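Local coordinates for protein Zgc:56074 (Danio rerio, PDB 3E9D) that probably hydrolyses fructose 2,6-bisphosphate, so restraining glycolysis, and also fructose 1,6-bisphosphate, as a histidine phosphatase of the phosphoglycerate mutase family, at residues A[121-125]-A[126-130]; A[133-136]-A[137-141]. One frame throughout, in Å; residues are numbered along the deposited sequence.

In the fold
From the N terminus the chain lays down strands 2-10, 53-56 and 81-83 of the mixed sheet, passes through helix 100-110 and runs by a loop into helix 125-146; contact 1 spans the entry to this helix and contact 2 lies within it. Contact 1 (121-125 with 126-130) closes the turn from loop to helix with a capping box; contact 2 (133-136 with 137-141) lies further along. They follow in series, neither nested nor crossed, with centres about 17 Å apart. Contact 1 meets helix 184-197 and the loop residues R90 and G91 near the active site. Contact 2 also reaches helix 184-197, and touches the antiparallel strands 220-230 and 233-246, toward the sheet edge away from 81-83.

Contact 1 (A[121-125]-A[126-130]); sequences GGETL and EQVKT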
loop_
_atom_site.group_PDB
_atom_site.type_symbol
_atom_site.label_atom_id
_atom_site.label_comp_id
_atom_site.label_asym_id
_atom_site.label_seq_id
_atom_site.Cartn_x
_atom_site.Cartn_y
_atom_site.Cartn_z
ATOM N N GLY A 121 -1.645 -20.290 -14.018
ATOM C CA GLY A 121 -1.732 -20.233 -12.567
ATOM C C GLY A 121 -1.656 -18.844 -11.956
ATOM O O GLY A 121 -1.758 -18.712 -10.748
ATOM N N GLY A 122 -1.459 -17.807 -12.766
ATOM C CA GLY A 122 -1.228 -16.468 -12.231
ATOM C C GLY A 122 -2.536 -15.700 -12.132
ATOM O O GLY A 122 -3.572 -16.186 -12.564
ATOM N N GLU A 123 -2.476 -14.508 -11.548
ATOM C CA GLU A 123 -3.627 -13.624 -11.427
ATOM C C GLU A 123 -3.573 -12.554 -12.503
ATOM O O GLU A 123 -2.510 -12.001 -12.773
ATOM C CB GLU A 123 -3.593 -12.891 -10.095
ATOM C CG GLU A 123 -4.319 -13.542 -8.953
ATOM C CD GLU A 123 -4.280 -12.651 -7.701
ATOM O OE1 GLU A 123 -3.167 -12.311 -7.228
ATOM O OE2 GLU A 123 -5.374 -12.294 -7.209
ATOM N N THR A 124 -4.711 -12.226 -13.088
ATOM C CA THR A 124 -4.756 -11.094 -14.021
ATOM C C THR A 124 -4.747 -9.771 -13.236
ATOM O O THR A 124 -4.954 -9.754 -12.009
ATOM C CB THR A 124 -6.003 -11.121 -14.892
ATOM O OG1 THR A 124 -7.142 -10.890 -14.055
ATOM C CG2 THR A 124 -6.145 -12.497 -15.624
ATOM N N LEU A 125 -4.494 -8.674 -13.941
ATOM C CA LEU A 125 -4.546 -7.364 -13.314
ATOM C C LEU A 125 -5.916 -7.077 -12.697
ATOM O O LEU A 125 -5.981 -6.565 -11.595
ATOM C CB LEU A 125 -4.161 -6.257 -14.304
ATOM C CG LEU A 125 -3.933 -4.882 -13.673
ATOM C CD1 LEU A 125 -2.794 -4.143 -14.387
ATOM C CD2 LEU A 125 -5.228 -4.045 -13.671
ATOM N N GLU A 126 -7.001 -7.409 -13.393
ATOM C CA GLU A 126 -8.352 -7.166 -12.849
ATOM C C GLU A 126 -8.641 -7.965 -11.577
ATOM O O GLU A 126 -9.342 -7.479 -10.690
ATOM C CB GLU A 126 -9.446 -7.440 -13.893
ATOM C CG GLU A 126 -9.679 -6.283 -14.874
ATOM C CD GLU A 126 -9.959 -4.940 -14.184
ATOM O OE1 GLU A 126 -10.959 -4.828 -13.435
ATOM O OE2 GLU A 126 -9.170 -3.991 -14.391
ATOM N N GLN A 127 -8.115 -9.191 -11.506
ATOM C CA GLN A 127 -8.240 -10.013 -10.306
ATOM C C GLN A 127 -7.524 -9.370 -9.112
ATOM O O GLN A 127 -8.063 -9.312 -8.023
ATOM C CB GLN A 127 -7.696 -11.429 -10.562
ATOM C CG GLN A 127 -8.642 -12.299 -11.384
ATOM C CD GLN A 127 -8.055 -13.684 -11.684
ATOM O OE1 GLN A 127 -6.928 -13.808 -12.164
ATOM N NE2 GLN A 127 -8.828 -14.724 -11.393
ATOM N N VAL A 128 -6.310 -8.884 -9.322
ATOM C CA VAL A 128 -5.609 -8.147 -8.264
ATOM C C VAL A 128 -6.397 -6.893 -7.843
ATOM O O VAL A 128 -6.566 -6.621 -6.653
ATOM C CB VAL A 128 -4.157 -7.781 -8.669
ATOM C CG1 VAL A 128 -3.456 -7.039 -7.514
ATOM C CG2 VAL A 128 -3.388 -9.014 -9.048
ATOM N N LYS A 129 -6.880 -6.128 -8.817
ATOM C CA LYS A 129 -7.646 -4.915 -8.520
ATOM C C LYS A 129 -8.943 -5.200 -7.748
ATOM O O LYS A 129 -9.304 -4.453 -6.822
ATOM C CB LYS A 129 -7.954 -4.146 -9.806
ATOM C CG LYS A 129 -8.583 -2.771 -9.562
ATOM C CD LYS A 129 -9.173 -2.178 -10.860
ATOM C CE LYS A 129 -8.091 -1.813 -11.853
ATOM N NZ LYS A 129 -8.652 -1.081 -13.046
ATOM N N THR A 130 -9.648 -6.268 -8.139
ATOM C CA THR A 130 -10.812 -6.719 -7.384
ATOM C C THR A 130 -10.476 -6.988 -5.907
ATOM O O THR A 130 -11.244 -6.610 -5.025
ATOM C CB THR A 130 -11.447 -7.958 -8.055
ATOM O OG1 THR A 130 -11.933 -7.563 -9.348
ATOM C CG2 THR A 130 -12.591 -8.537 -7.225
HETATM O O HOH W 1 -6.081 -15.712 -13.901
#
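E126, two residues past the N-cap T124, bends its chain so that OE2 lies 4.0 Å from L125 CD2; the same oxygen forms a salt bridge with K129 NZ, whose hydrogen bond is weak. Q127 answers T124 twice in a capping box. Q127 N donates to T124 OG1 at 3.2 Å. The extended Q127 side chain lies back along the turn, and its OE1 accepts from T124 N at 2.9 Å, in the carbonyl plane on a lone pair and nearly straight (167°). With chi1 67°, T124 OG1 sits between its own N and carbonyl carbon, facing the first turn. A water donates to both Q127 OE1 and G122 O, tying the incoming loop to the cap. V128 N binds T124 O at 3.1 Å, and V128 CG2 lies 3.8 Å from OE1 of E123, a carboxylate held by G91 and R131; the V128 side chain is about 6 Å from that of E89, the probable proton donor/acceptor. K129 N continues the helix to L125 O at 3.0 Å; its CE passes L125 CD2, and NZ also pairs with D197. The helix start thus packs on helix 184-197, V128 against F186 and I189, K129 against I189 and H193.

Contact 2 (A[133-136]-A[137-141]); sequences KMFL and KSLFQ
F135 and L139 both carry CG anti to the backbone N (chi1 172° for F135), whereas L136 and F140 place CG beside it (-65° for F140); these shared first torsions bring L139 over one face of the F135 ring and lay L136 alongside F140. L136 and F140 point the same way, with the L136 CD2 methyl 4.2 Å from CE1 at the F140 ring. L139 reaches across to both residues of the preceding turn: its CD2 methyl is 4.1 Å from F135 CE2 and equally 4.1 Å from L136 CD2, while its CB stands above the F135 ring, offset toward the rim. One branch of L139 therefore bridges the aromatic and aliphatic neighbours, and four buried side chains form a continuous apolar strip.

The backbone beneath is regular alpha-helix. K137 N and S138 N donate to K133 O and M134 O, and L139 N donates to F135 O at 2.7 Å. L136 O is engaged in two ways: F140 N binds it at 2.9 Å with an N-H...O angle of 171°, and the F140 ring swings over it, with CG 3.3 Å from the L136 oxygen, which lies above one face near the rim. The ring covers this carbonyl beside its hydrogen bond.

K133, M134 and K137 are more exposed, K133 and M134 still touching H193 and L86. The apolar side of the helix joins several parts of the phosphatase fold: F135 touches D84 and L87 in the loop after strand 81-83, L136 meets L194 of helix 184-197, and F140 packs on I227 of strand 220-230 and A236 of strand 233-246.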
loop_
_atom_site.group_PDB
_atom_site.type_symbol
_atom_site.label_atom_id
_atom_site.label_comp_id
_atom_site.label_asym_id
_atom_site.label_seq_id
_atom_site.Cartn_x
_atom_site.Cartn_y
_atom_site.Cartn_z
ATOM N N LYS A 133 -10.165 -3.638 -4.224
ATOM C CA LYS A 133 -11.532 -3.102 -4.063
ATOM C C LYS A 133 -12.241 -3.735 -2.866
ATOM O O LYS A 133 -12.933 -3.045 -2.106
ATOM C CB LYS A 133 -12.381 -3.318 -5.322
ATOM C CG LYS A 133 -12.020 -2.428 -6.523
ATOM C CD LYS A 133 -12.994 -2.702 -7.676
ATOM C CE LYS A 133 -12.410 -2.338 -9.028
ATOM N NZ LYS A 133 -13.184 -3.013 -10.147
ATOM N N MET A 134 -12.070 -5.049 -2.701
ATOM C CA MET A 134 -12.637 -5.761 -1.551
ATOM C C MET A 134 -11.969 -5.315 -0.252
ATOM O O MET A 134 -12.625 -5.151 0.789
ATOM C CB MET A 134 -12.507 -7.279 -1.718
ATOM C CG MET A 134 -13.339 -7.854 -2.871
ATOM S SD MET A 134 -12.875 -9.594 -3.207
ATOM C CE MET A 134 -13.267 -10.368 -1.619
ATOM N N PHE A 135 -10.661 -5.117 -0.321
ATOM C CA PHE A 135 -9.932 -4.612 0.830
ATOM C C PHE A 135 -10.436 -3.227 1.231
ATOM O O PHE A 135 -10.642 -2.964 2.420
ATOM C CB PHE A 135 -8.401 -4.562 0.594
ATOM C CG PHE A 135 -7.663 -3.850 1.712
ATOM C CD1 PHE A 135 -7.460 -4.484 2.936
ATOM C CD2 PHE A 135 -7.233 -2.536 1.563
ATOM C CE1 PHE A 135 -6.809 -3.819 4.003
ATOM C CE2 PHE A 135 -6.579 -1.876 2.621
ATOM C CZ PHE A 135 -6.382 -2.538 3.844
ATOM N N LEU A 136 -10.609 -2.336 0.258
ATOM C CA LEU A 136 -11.118 -0.986 0.541
ATOM C C LEU A 136 -12.475 -0.998 1.205
ATOM O O LEU A 136 -12.712 -0.260 2.155
ATOM C CB LEU A 136 -11.205 -0.136 -0.729
ATOM C CG LEU A 136 -9.946 0.542 -1.256
ATOM C CD1 LEU A 136 -10.344 1.475 -2.386
ATOM C CD2 LEU A 136 -9.186 1.307 -0.179
ATOM N N LYS A 137 -13.368 -1.845 0.699
ATOM C CA LYS A 137 -14.704 -1.973 1.268
ATOM C C LYS A 137 -14.622 -2.425 2.744
ATOM O O LYS A 137 -15.268 -1.846 3.621
ATOM C CB LYS A 137 -15.537 -2.936 0.403
ATOM C CG LYS A 137 -16.994 -3.015 0.784
ATOM C CD LYS A 137 -17.753 -3.990 -0.139
ATOM C CE LYS A 137 -19.181 -4.205 0.361
ATOM N NZ LYS A 137 -19.220 -4.953 1.661
ATOM N N SER A 138 -13.787 -3.423 3.013
ATOM C CA SER A 138 -13.542 -3.904 4.370
ATOM C C SER A 138 -12.888 -2.827 5.271
ATOM O O SER A 138 -13.280 -2.637 6.437
ATOM C CB SER A 138 -12.636 -5.143 4.271
ATOM O OG SER A 138 -12.326 -5.673 5.539
ATOM N N LEU A 139 -11.885 -2.141 4.721
ATOM C CA LEU A 139 -11.195 -1.042 5.386
ATOM C C LEU A 139 -12.157 0.072 5.822
ATOM O O LEU A 139 -12.138 0.483 6.980
ATOM C CB LEU A 139 -10.112 -0.449 4.474
ATOM C CG LEU A 139 -9.396 0.806 4.993
ATOM C CD1 LEU A 139 -8.544 0.423 6.213
ATOM C CD2 LEU A 139 -8.545 1.459 3.890
ATOM N N PHE A 140 -12.969 0.562 4.890
ATOM C CA PHE A 140 -13.919 1.630 5.204
ATOM C C PHE A 140 -14.855 1.215 6.349
ATOM O O PHE A 140 -15.109 2.001 7.274
ATOM C CB PHE A 140 -14.782 2.033 3.989
ATOM C CG PHE A 140 -14.012 2.650 2.833
ATOM C CD1 PHE A 140 -12.679 3.036 2.960
ATOM C CD2 PHE A 140 -14.654 2.860 1.612
ATOM C CE1 PHE A 140 -11.993 3.606 1.884
ATOM C CE2 PHE A 140 -13.974 3.437 0.524
ATOM C CZ PHE A 140 -12.641 3.799 0.662
ATOM N N GLN A 141 -15.391 0.001 6.258
ATOM C CA GLN A 141 -16.355 -0.478 7.244
ATOM C C GLN A 141 -15.704 -0.566 8.630
ATOM O O GLN A 141 -16.275 -0.101 9.622
ATOM C CB GLN A 141 -16.963 -1.821 6.817
ATOM C CG GLN A 141 -17.947 -2.432 7.837
ATOM C CD GLN A 141 -19.180 -1.552 8.092
ATOM O OE1 GLN A 141 -19.720 -0.922 7.173
ATOM N NE2 GLN A 141 -19.636 -1.515 9.348
#